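Local coordinates for protein origin of replication complex subunit 1B (Arabidopsis thaliana, PDB 5HH7) that binds origins of replication within the origin recognition complex and, through its BAH-PHD cassette, reads the histone H3 tail, at residues W132-D137 / A152-I157; M156-T161 / E173-N178; R190-K195 / D209-E214. One frame throughout, in Å; residues are numbered along the deposited sequence.

All three contacts lie in the BAH domain and reach one mixed beta sheet. Contact 1 comes first along the chain, pairing strand 132-142 with strand 148-156. Contact 2 begins where that pairing ends, sharing Met-156 and Ile-157, and brings in strand 175-184; the two centres are about 9 Å apart. Contact 3 follows in series, joining strand 188-195 to strand 210-218 in parallel, with its centre about 10 Å from that of contact 1 and 13 Å from that of contact 2. Strand 210-218 also neighbours strand 175-184, and Leu-174 N meets Leu-212 O at 2.7 Å. The sheet runs continuously from the hairpin of contact 1 to contact 3, which reaches the bound H3 peptide.

Contact 1: residues W132-D137 / A152-I157; sequences WAARID and ARWYMI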
loop_
_atom_site.group_PDB
_atom_site.type_symbol
_atom_site.label_atom_id
_atom_site.label_comp_id
_atom_site.label_asym_id
_atom_site.label_seq_id
_atom_site.Cartn_x
_atom_site.Cartn_y
_atom_site.Cartn_z
ATOM N N TRP A 132 -3.111 -4.415 7.914
ATOM C CA TRP A 132 -1.733 -4.858 7.757
ATOM C C TRP A 132 -1.367 -5.018 6.288
ATOM O O TRP A 132 -2.239 -5.125 5.423
ATOM C CB TRP A 132 -1.519 -6.207 8.449
ATOM C CG TRP A 132 -1.895 -6.259 9.898
ATOM C CD1 TRP A 132 -3.154 -6.197 10.420
ATOM C CD2 TRP A 132 -1.008 -6.430 11.011
ATOM N NE1 TRP A 132 -3.104 -6.297 11.789
ATOM C CE2 TRP A 132 -1.799 -6.440 12.177
ATOM C CE3 TRP A 132 0.380 -6.565 11.135
ATOM C CZ2 TRP A 132 -1.252 -6.584 13.451
ATOM C CZ3 TRP A 132 0.924 -6.706 12.404
ATOM C CH2 TRP A 132 0.109 -6.712 13.544
ATOM N N ALA A 133 -0.067 -5.044 6.024
ATOM C CA ALA A 133 0.457 -5.415 4.716
ATOM C C ALA A 133 1.582 -6.413 4.938
ATOM O O ALA A 133 2.346 -6.292 5.899
ATOM C CB ALA A 133 0.965 -4.193 3.973
ATOM N N ALA A 134 1.678 -7.406 4.061
ATOM C CA ALA A 134 2.689 -8.444 4.206
ATOM C C ALA A 134 3.201 -8.922 2.862
ATOM O O ALA A 134 2.508 -8.827 1.848
ATOM C CB ALA A 134 2.125 -9.624 4.989
ATOM N N ARG A 135 4.425 -9.435 2.865
ATOM C CA ARG A 135 4.947 -10.163 1.724
ATOM C C ARG A 135 4.741 -11.649 1.983
ATOM O O ARG A 135 4.955 -12.131 3.098
ATOM C CB ARG A 135 6.431 -9.854 1.515
ATOM C CG ARG A 135 7.123 -10.781 0.524
ATOM C CD ARG A 135 8.316 -10.097 -0.118
ATOM N NE ARG A 135 7.894 -9.069 -1.065
ATOM C CZ ARG A 135 8.705 -8.154 -1.584
ATOM N NH1 ARG A 135 9.989 -8.128 -1.240
ATOM N NH2 ARG A 135 8.231 -7.257 -2.442
ATOM N N ILE A 136 4.310 -12.375 0.960
ATOM C CA ILE A 136 4.069 -13.800 1.118
ATOM C C ILE A 136 5.379 -14.581 1.102
ATOM O O ILE A 136 6.068 -14.650 0.082
ATOM C CB ILE A 136 3.114 -14.336 0.044
ATOM C CG1 ILE A 136 1.759 -13.626 0.145
ATOM C CG2 ILE A 136 2.942 -15.833 0.206
ATOM C CD1 ILE A 136 0.720 -14.126 -0.842
ATOM N N ASP A 137 5.715 -15.161 2.248
ATOM C CA ASP A 137 6.956 -15.909 2.404
ATOM C C ASP A 137 6.756 -17.366 2.002
ATOM O O ASP A 137 7.573 -17.940 1.280
ATOM C CB ASP A 137 7.439 -15.818 3.853
ATOM C CG ASP A 137 8.809 -16.426 4.054
ATOM O OD1 ASP A 137 9.802 -15.811 3.614
ATOM O OD2 ASP A 137 8.892 -17.513 4.663
ATOM N N ALA A 152 3.336 -14.949 6.579
ATOM C CA ALA A 152 3.399 -13.534 6.252
ATOM C C ALA A 152 4.650 -12.889 6.828
ATOM O O ALA A 152 4.992 -13.123 7.981
ATOM C CB ALA A 152 2.160 -12.822 6.773
ATOM N N ARG A 153 5.330 -12.086 6.014
ATOM C CA ARG A 153 6.413 -11.244 6.502
ATOM C C ARG A 153 5.892 -9.816 6.520
ATOM O O ARG A 153 5.658 -9.218 5.468
ATOM C CB ARG A 153 7.649 -11.350 5.607
ATOM C CG ARG A 153 8.867 -10.615 6.164
ATOM C CD ARG A 153 10.083 -10.724 5.249
ATOM N NE ARG A 153 11.217 -9.965 5.774
ATOM C CZ ARG A 153 12.394 -9.856 5.164
ATOM N NH1 ARG A 153 12.601 -10.461 4.000
ATOM N NH2 ARG A 153 13.367 -9.143 5.720
ATOM N N TRP A 154 5.700 -9.277 7.721
ATOM C CA TRP A 154 4.974 -8.022 7.889
ATOM C C TRP A 154 5.726 -6.789 7.405
ATOM O O TRP A 154 6.920 -6.630 7.666
ATOM C CB TRP A 154 4.590 -7.817 9.358
ATOM C CG TRP A 154 3.701 -8.885 9.920
ATOM C CD1 TRP A 154 3.998 -9.743 10.940
ATOM C CD2 TRP A 154 2.372 -9.211 9.495
ATOM N NE1 TRP A 154 2.934 -10.581 11.179
ATOM C CE2 TRP A 154 1.922 -10.275 10.307
ATOM C CE3 TRP A 154 1.518 -8.708 8.511
ATOM C CZ2 TRP A 154 0.659 -10.846 10.160
ATOM C CZ3 TRP A 154 0.262 -9.277 8.367
ATOM C CH2 TRP A 154 -0.155 -10.332 9.189
ATOM N N TYR A 155 5.013 -5.914 6.705
ATOM C CA TYR A 155 5.488 -4.560 6.491
ATOM C C TYR A 155 5.109 -3.753 7.726
ATOM O O TYR A 155 4.273 -4.180 8.533
ATOM C CB TYR A 155 4.863 -3.935 5.240
ATOM C CG TYR A 155 5.413 -4.468 3.929
ATOM C CD1 TYR A 155 6.620 -4.000 3.419
ATOM C CD2 TYR A 155 4.720 -5.425 3.196
ATOM C CE1 TYR A 155 7.130 -4.475 2.224
ATOM C CE2 TYR A 155 5.223 -5.911 1.994
ATOM C CZ TYR A 155 6.429 -5.429 1.513
ATOM O OH TYR A 155 6.942 -5.894 0.324
ATOM N N MET A 156 5.729 -2.590 7.876
ATOM C CA MET A 156 5.409 -1.693 8.976
ATOM C C MET A 156 5.499 -0.247 8.501
ATOM O O MET A 156 6.445 0.126 7.809
ATOM C CB MET A 156 6.356 -1.930 10.157
ATOM C CG MET A 156 6.184 -0.945 11.318
ATOM S SD MET A 156 7.287 -1.293 12.711
ATOM C CE MET A 156 6.548 -2.788 13.369
ATOM N N ILE A 157 4.508 0.561 8.859
ATOM C CA ILE A 157 4.543 1.979 8.526
ATOM C C ILE A 157 5.499 2.689 9.484
ATOM O O ILE A 157 5.678 2.250 10.621
ATOM C CB ILE A 157 3.135 2.616 8.572
ATOM C CG1 ILE A 157 2.553 2.549 9.983
ATOM C CG2 ILE A 157 2.210 1.928 7.573
ATOM C CD1 ILE A 157 1.200 3.235 10.113
HETATM O O HOH W 1 1.516 -3.885 8.141
#
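The antiparallel beta hairpin 132-142/148-156 of the BAH domain is joined here by Ala-134 opposite Trp-154 and Arg-135 opposite Arg-153. Arg-135 and Arg-153 form the hydrogen-bonded pair: Arg-135 N donates to Arg-153 O (2.9 Å) and Arg-153 N to Arg-135 O (2.9 Å). Tyr-155 N adds a bond to Ala-133 O (2.8 Å), and a water links Ala-133 N to Tyr-155 O beyond it.

On the face carrying Ala-134, Ala-152 and Trp-154, the Trp-154 ring is packed from two sides. Trp-132 CE3 lies over one face, 3.6 Å from Trp-154 CE3, and Ala-152 CB over the opposite one, while Ala-133 O sits at the edge near the ring plane. The six-membered rings of the two indoles meet obliquely, planes at 48°, centroids 4.6 Å apart.

On the other side, Arg-135 starts extended (chi1 168°) and bends at chi3 (-72°), which carries its guanidinium under Tyr-155 OH, 3.3 Å from NH2 without a bond between them. Arg-135 NE (salt bridge) and Tyr-155 OH (hydrogen bond) share Asp-31 OD1, consistent with their being drawn together. The alternation of hydrogen-bonded and non-hydrogen-bonded pairs is that of a regular antiparallel hairpin, here within the BAH-domain sheet.

Contact 2: residues M156-T161 / E173-N178; sequences MIPEET and ELYLTN
The phenol ring of Tyr-175 meets the methyl of Thr-161 at its edge, near the ring plane, with Thr-161 CG2 3.8 Å from Tyr-175 CD2; the two side chains cross at about a right angle. Pro-158 approaches the same ring obliquely, its CA 3.9 Å from Tyr-175 CE2. Phe-224 makes an edge-to-face pair with this ring, and Tyr-175 OH is hydrogen-bonded to Asn-169 ND2.

The backbones form one antiparallel hydrogen-bonded pair, Met-156 with Tyr-175, where the end of strand 148-156 meets strand 175-184 of the BAH sheet. Met-156 N donates to Tyr-175 O (2.8 Å), and Tyr-175 N returns a straighter bond to Met-156 O (3.0 Å; 173° at the hydrogen against 145°). Past this bridge the chain leaves the sheet in a 3-10 turn, Pro-158 to Glu-160. Pro-158 O receives both Thr-161 N and Thr-161 OG1, the latter at 2.8 Å. With chi1 at 71°, OG1 is turned back to that carbonyl and CG2 is left to meet the tyrosine.

Ile-157 and Leu-174 touch on the reverse side through CG2 and CD2, 3.8 Å apart. Next to the bridge, Met-156 CB packs on Thr-177 CG2 at 3.6 Å, while Thr-177 OG1 is hydrogen-bonded to Trp-154 O.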
loop_
_atom_site.group_PDB
_atom_site.type_symbol
_atom_site.label_atom_id
_atom_site.label_comp_id
_atom_site.label_asym_id
_atom_site.label_seq_id
_atom_site.Cartn_x
_atom_site.Cartn_y
_atom_site.Cartn_z
ATOM N N MET A 156 5.729 -2.590 7.876
ATOM C CA MET A 156 5.409 -1.693 8.976
ATOM C C MET A 156 5.499 -0.247 8.501
ATOM O O MET A 156 6.445 0.126 7.809
ATOM C CB MET A 156 6.356 -1.930 10.157
ATOM C CG MET A 156 6.184 -0.945 11.318
ATOM S SD MET A 156 7.287 -1.293 12.711
ATOM C CE MET A 156 6.548 -2.788 13.369
ATOM N N ILE A 157 4.508 0.561 8.859
ATOM C CA ILE A 157 4.543 1.979 8.526
ATOM C C ILE A 157 5.499 2.689 9.484
ATOM O O ILE A 157 5.678 2.250 10.621
ATOM C CB ILE A 157 3.135 2.616 8.572
ATOM C CG1 ILE A 157 2.553 2.549 9.983
ATOM C CG2 ILE A 157 2.210 1.928 7.573
ATOM C CD1 ILE A 157 1.200 3.235 10.113
ATOM N N PRO A 158 6.140 3.772 9.015
ATOM C CA PRO A 158 7.142 4.483 9.819
ATOM C C PRO A 158 6.630 4.921 11.191
ATOM O O PRO A 158 7.392 4.868 12.154
ATOM C CB PRO A 158 7.480 5.702 8.951
ATOM C CG PRO A 158 7.269 5.220 7.559
ATOM C CD PRO A 158 6.063 4.306 7.643
ATOM N N GLU A 159 5.366 5.328 11.277
ATOM C CA GLU A 159 4.790 5.777 12.545
ATOM C C GLU A 159 4.847 4.699 13.623
ATOM O O GLU A 159 4.900 5.004 14.813
ATOM C CB GLU A 159 3.333 6.215 12.361
ATOM C CG GLU A 159 3.152 7.620 11.818
ATOM C CD GLU A 159 3.199 7.674 10.304
ATOM O OE1 GLU A 159 3.443 6.619 9.672
ATOM O OE2 GLU A 159 2.992 8.776 9.749
ATOM N N GLU A 160 4.828 3.434 13.203
ATOM C CA GLU A 160 4.760 2.327 14.151
ATOM C C GLU A 160 6.122 1.823 14.623
ATOM O O GLU A 160 6.200 0.996 15.534
ATOM C CB GLU A 160 3.904 1.188 13.590
ATOM C CG GLU A 160 2.424 1.555 13.508
ATOM C CD GLU A 160 1.547 0.388 13.110
ATOM O OE1 GLU A 160 2.090 -0.634 12.647
ATOM O OE2 GLU A 160 0.313 0.495 13.267
ATOM N N THR A 161 7.193 2.321 14.009
ATOM C CA THR A 161 8.525 2.125 14.566
ATOM C C THR A 161 8.630 3.048 15.772
ATOM O O THR A 161 7.981 4.095 15.810
ATOM C CB THR A 161 9.635 2.466 13.554
ATOM O OG1 THR A 161 9.680 3.883 13.338
ATOM C CG2 THR A 161 9.380 1.756 12.223
ATOM N N GLU A 173 5.658 5.177 2.011
ATOM C CA GLU A 173 6.802 4.318 2.318
ATOM C C GLU A 173 6.519 3.296 3.418
ATOM O O GLU A 173 5.920 3.619 4.442
ATOM C CB GLU A 173 8.042 5.148 2.675
ATOM C CG GLU A 173 9.296 4.298 2.891
ATOM C CD GLU A 173 10.561 5.124 3.018
ATOM O OE1 GLU A 173 10.458 6.363 3.147
ATOM O OE2 GLU A 173 11.663 4.532 2.974
ATOM N N LEU A 174 6.952 2.058 3.183
ATOM C CA LEU A 174 6.845 0.984 4.163
ATOM C C LEU A 174 8.231 0.420 4.442
ATOM O O LEU A 174 9.130 0.530 3.606
ATOM C CB LEU A 174 5.969 -0.145 3.615
ATOM C CG LEU A 174 4.559 0.227 3.157
ATOM C CD1 LEU A 174 3.887 -0.963 2.488
ATOM C CD2 LEU A 174 3.734 0.731 4.340
ATOM N N TYR A 175 8.393 -0.192 5.611
ATOM C CA TYR A 175 9.582 -0.980 5.916
ATOM C C TYR A 175 9.189 -2.447 5.956
ATOM O O TYR A 175 8.115 -2.786 6.450
ATOM C CB TYR A 175 10.144 -0.602 7.284
ATOM C CG TYR A 175 10.552 0.842 7.422
ATOM C CD1 TYR A 175 11.289 1.476 6.429
ATOM C CD2 TYR A 175 10.204 1.572 8.551
ATOM C CE1 TYR A 175 11.667 2.805 6.558
ATOM C CE2 TYR A 175 10.576 2.897 8.689
ATOM C CZ TYR A 175 11.307 3.508 7.691
ATOM O OH TYR A 175 11.679 4.826 7.836
ATOM N N LEU A 176 10.053 -3.318 5.441
ATOM C CA LEU A 176 9.825 -4.755 5.542
ATOM C C LEU A 176 10.492 -5.294 6.802
ATOM O O LEU A 176 11.714 -5.296 6.914
ATOM C CB LEU A 176 10.364 -5.480 4.308
ATOM C CG LEU A 176 10.045 -6.978 4.260
ATOM C CD1 LEU A 176 8.549 -7.202 4.414
ATOM C CD2 LEU A 176 10.553 -7.600 2.963
ATOM N N THR A 177 9.692 -5.744 7.762
ATOM C CA THR A 177 10.251 -6.187 9.033
ATOM C C THR A 177 10.777 -7.610 8.948
ATOM O O THR A 177 10.618 -8.290 7.930
ATOM C CB THR A 177 9.206 -6.137 10.159
ATOM O OG1 THR A 177 8.278 -7.219 9.995
ATOM C CG2 THR A 177 8.461 -4.817 10.137
ATOM N N ASN A 178 11.406 -8.051 10.032
ATOM C CA ASN A 178 11.776 -9.445 10.191
ATOM C C ASN A 178 10.805 -10.149 11.133
ATOM O O ASN A 178 11.159 -11.127 11.791
ATOM C CB ASN A 178 13.215 -9.563 10.693
ATOM C CG ASN A 178 14.220 -9.023 9.693
ATOM O OD1 ASN A 178 14.052 -9.183 8.482
ATOM N ND2 ASN A 178 15.267 -8.372 10.193
#

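Contact 3: residues R190-K195 / D209-E214; sequences RHCSVK and DVFLCE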
loop_
_atom_site.group_PDB
_atom_site.type_symbol
_atom_site.label_atom_id
_atom_site.label_comp_id
_atom_site.label_asym_id
_atom_site.label_seq_id
_atom_site.Cartn_x
_atom_site.Cartn_y
_atom_site.Cartn_z
ATOM N N ARG A 190 -6.619 -8.253 -0.476
ATOM C CA ARG A 190 -6.249 -8.285 -1.890
ATOM C C ARG A 190 -4.801 -7.849 -2.054
ATOM O O ARG A 190 -4.162 -7.428 -1.088
ATOM C CB ARG A 190 -7.176 -7.399 -2.728
ATOM C CG ARG A 190 -7.370 -5.992 -2.183
ATOM C CD ARG A 190 -8.385 -5.213 -3.024
ATOM N NE ARG A 190 -8.505 -3.816 -2.610
ATOM C CZ ARG A 190 -7.663 -2.856 -2.981
ATOM N NH1 ARG A 190 -6.637 -3.141 -3.769
ATOM N NH2 ARG A 190 -7.844 -1.612 -2.559
ATOM N N HIS A 191 -4.284 -7.959 -3.272
ATOM C CA HIS A 191 -2.910 -7.556 -3.551
ATOM C C HIS A 191 -2.706 -6.052 -3.411
ATOM O O HIS A 191 -3.610 -5.257 -3.670
ATOM C CB HIS A 191 -2.498 -7.968 -4.968
ATOM C CG HIS A 191 -2.209 -9.428 -5.121
ATOM N ND1 HIS A 191 -3.159 -10.337 -5.538
ATOM C CD2 HIS A 191 -1.072 -10.139 -4.926
ATOM C CE1 HIS A 191 -2.621 -11.542 -5.588
ATOM N NE2 HIS A 191 -1.354 -11.449 -5.223
ATOM N N CYS A 192 -1.505 -5.671 -2.991
ATOM C CA CYS A 192 -1.022 -4.314 -3.201
ATOM C C CYS A 192 0.280 -4.438 -3.984
ATOM O O CYS A 192 0.739 -5.548 -4.252
ATOM C CB CYS A 192 -0.827 -3.561 -1.879
ATOM S SG CYS A 192 0.338 -4.307 -0.712
ATOM N N SER A 193 0.868 -3.314 -4.372
ATOM C CA SER A 193 2.105 -3.364 -5.140
ATOM C C SER A 193 3.208 -2.562 -4.461
ATOM O O SER A 193 3.151 -1.335 -4.399
ATOM C CB SER A 193 1.880 -2.866 -6.567
ATOM O OG SER A 193 2.982 -3.203 -7.392
ATOM N N VAL A 194 4.210 -3.266 -3.948
ATOM C CA VAL A 194 5.304 -2.620 -3.233
ATOM C C VAL A 194 6.534 -2.519 -4.129
ATOM O O VAL A 194 7.034 -3.528 -4.621
ATOM C CB VAL A 194 5.658 -3.383 -1.951
ATOM C CG1 VAL A 194 6.794 -2.695 -1.237
ATOM C CG2 VAL A 194 4.439 -3.475 -1.042
ATOM N N LYS A 195 7.017 -1.298 -4.334
ATOM C CA LYS A 195 8.079 -1.046 -5.301
ATOM C C LYS A 195 9.407 -0.737 -4.623
ATOM O O LYS A 195 9.450 -0.053 -3.600
ATOM C CB LYS A 195 7.702 0.134 -6.200
ATOM C CG LYS A 195 6.358 -0.005 -6.898
ATOM C CD LYS A 195 6.399 -1.099 -7.954
ATOM C CE LYS A 195 5.081 -1.189 -8.701
ATOM N NZ LYS A 195 5.103 -2.254 -9.745
ATOM N N ASP A 209 -2.821 1.604 -4.707
ATOM C CA ASP A 209 -2.245 0.524 -3.918
ATOM C C ASP A 209 -0.752 0.335 -4.167
ATOM O O ASP A 209 -0.222 -0.770 -4.047
ATOM C CB ASP A 209 -3.028 -0.763 -4.177
ATOM C CG ASP A 209 -4.505 -0.602 -3.860
ATOM O OD1 ASP A 209 -4.822 -0.252 -2.705
ATOM O OD2 ASP A 209 -5.345 -0.779 -4.767
ATOM N N VAL A 210 -0.079 1.433 -4.495
ATOM C CA VAL A 210 1.350 1.410 -4.775
ATOM C C VAL A 210 2.137 1.986 -3.604
ATOM O O VAL A 210 1.854 3.090 -3.136
ATOM C CB VAL A 210 1.675 2.204 -6.056
ATOM C CG1 VAL A 210 3.186 2.316 -6.258
ATOM C CG2 VAL A 210 1.012 1.552 -7.263
ATOM N N PHE A 211 3.127 1.235 -3.135
ATOM C CA PHE A 211 3.939 1.677 -2.009
ATOM C C PHE A 211 5.423 1.568 -2.316
ATOM O O PHE A 211 5.831 0.855 -3.232
ATOM C CB PHE A 211 3.607 0.863 -0.755
ATOM C CG PHE A 211 2.158 0.909 -0.384
ATOM C CD1 PHE A 211 1.665 1.943 0.397
ATOM C CD2 PHE A 211 1.283 -0.065 -0.837
ATOM C CE1 PHE A 211 0.321 1.997 0.727
ATOM C CE2 PHE A 211 -0.061 -0.017 -0.510
ATOM C CZ PHE A 211 -0.541 1.016 0.272
ATOM N N LEU A 212 6.218 2.288 -1.537
ATOM C CA LEU A 212 7.667 2.253 -1.652
ATOM C C LEU A 212 8.246 1.446 -0.501
ATOM O O LEU A 212 7.849 1.632 0.648
ATOM C CB LEU A 212 8.225 3.675 -1.581
ATOM C CG LEU A 212 9.727 3.788 -1.291
ATOM C CD1 LEU A 212 10.534 3.339 -2.491
ATOM C CD2 LEU A 212 10.109 5.216 -0.878
ATOM N N CYS A 213 9.172 0.543 -0.807
ATOM C CA CYS A 213 9.967 -0.093 0.240
ATOM C C CYS A 213 11.419 -0.218 -0.179
ATOM O O CYS A 213 11.739 -0.919 -1.142
ATOM C CB CYS A 213 9.424 -1.470 0.614
ATOM S SG CYS A 213 10.327 -2.237 1.990
ATOM N N GLU A 214 12.291 0.471 0.548
ATOM C CA GLU A 214 13.722 0.408 0.296
ATOM C C GLU A 214 14.436 -0.419 1.359
ATOM O O GLU A 214 15.448 -1.061 1.076
ATOM C CB GLU A 214 14.315 1.819 0.256
ATOM C CG GLU A 214 15.826 1.854 0.028
ATOM C CD GLU A 214 16.324 3.226 -0.389
ATOM O OE1 GLU A 214 15.559 4.203 -0.258
ATOM O OE2 GLU A 214 17.481 3.324 -0.858
HETATM O O HOH W 2 -6.628 1.428 -1.749
HETATM O O HOH W 3 -7.728 0.750 -4.820
#
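Arg-190 and Asp-209 cross at about a right angle, their guanidinium and carboxylate planes 69° apart. Asp-209 lies at the guanidinium edge: Arg-190 NH1 donates to Asp-209 OD2 at 2.9 Å, with OD2 close to the guanidinium plane (10° out of it), yet reaches OD2 from above the carboxylate plane. Arg-190 NH2 adds only weak bonds to both oxygens, so this is not a flat two-pronged salt bridge. Two waters bridge the pair, donating to Asp-209 OD1 and OD2 respectively and accepting weakly from Arg-190 NH2. A salt bridge from Asp-47 OD1 to Arg-190 NE and a hydrogen bond between Tyr-33 OH and Asp-209 OD1 would be expected to restrict both groups' rotation.

The strands are the parallel pair of a beta-alpha-beta unit, joined through helix 197-200 and the histone H3-binding residues 203-208. Four backbone bonds zip them together, from Ser-193 N to Asp-209 O (2.8 Å), through Phe-211 N to Ser-193 O and Lys-195 N to Phe-211 O (2.7 Å), to Cys-213 N and Lys-195 O. A basic side chain of the bound peptide packs on Asp-209 and Val-210.

Cys-192 CB meets the Phe-211 ring at its edge, 3.9 Å from CE2, with the sulfur oblique to the ring. Val-194 CG1 (chi1 180°) presses tightly on Cys-213 CB at 3.4 Å.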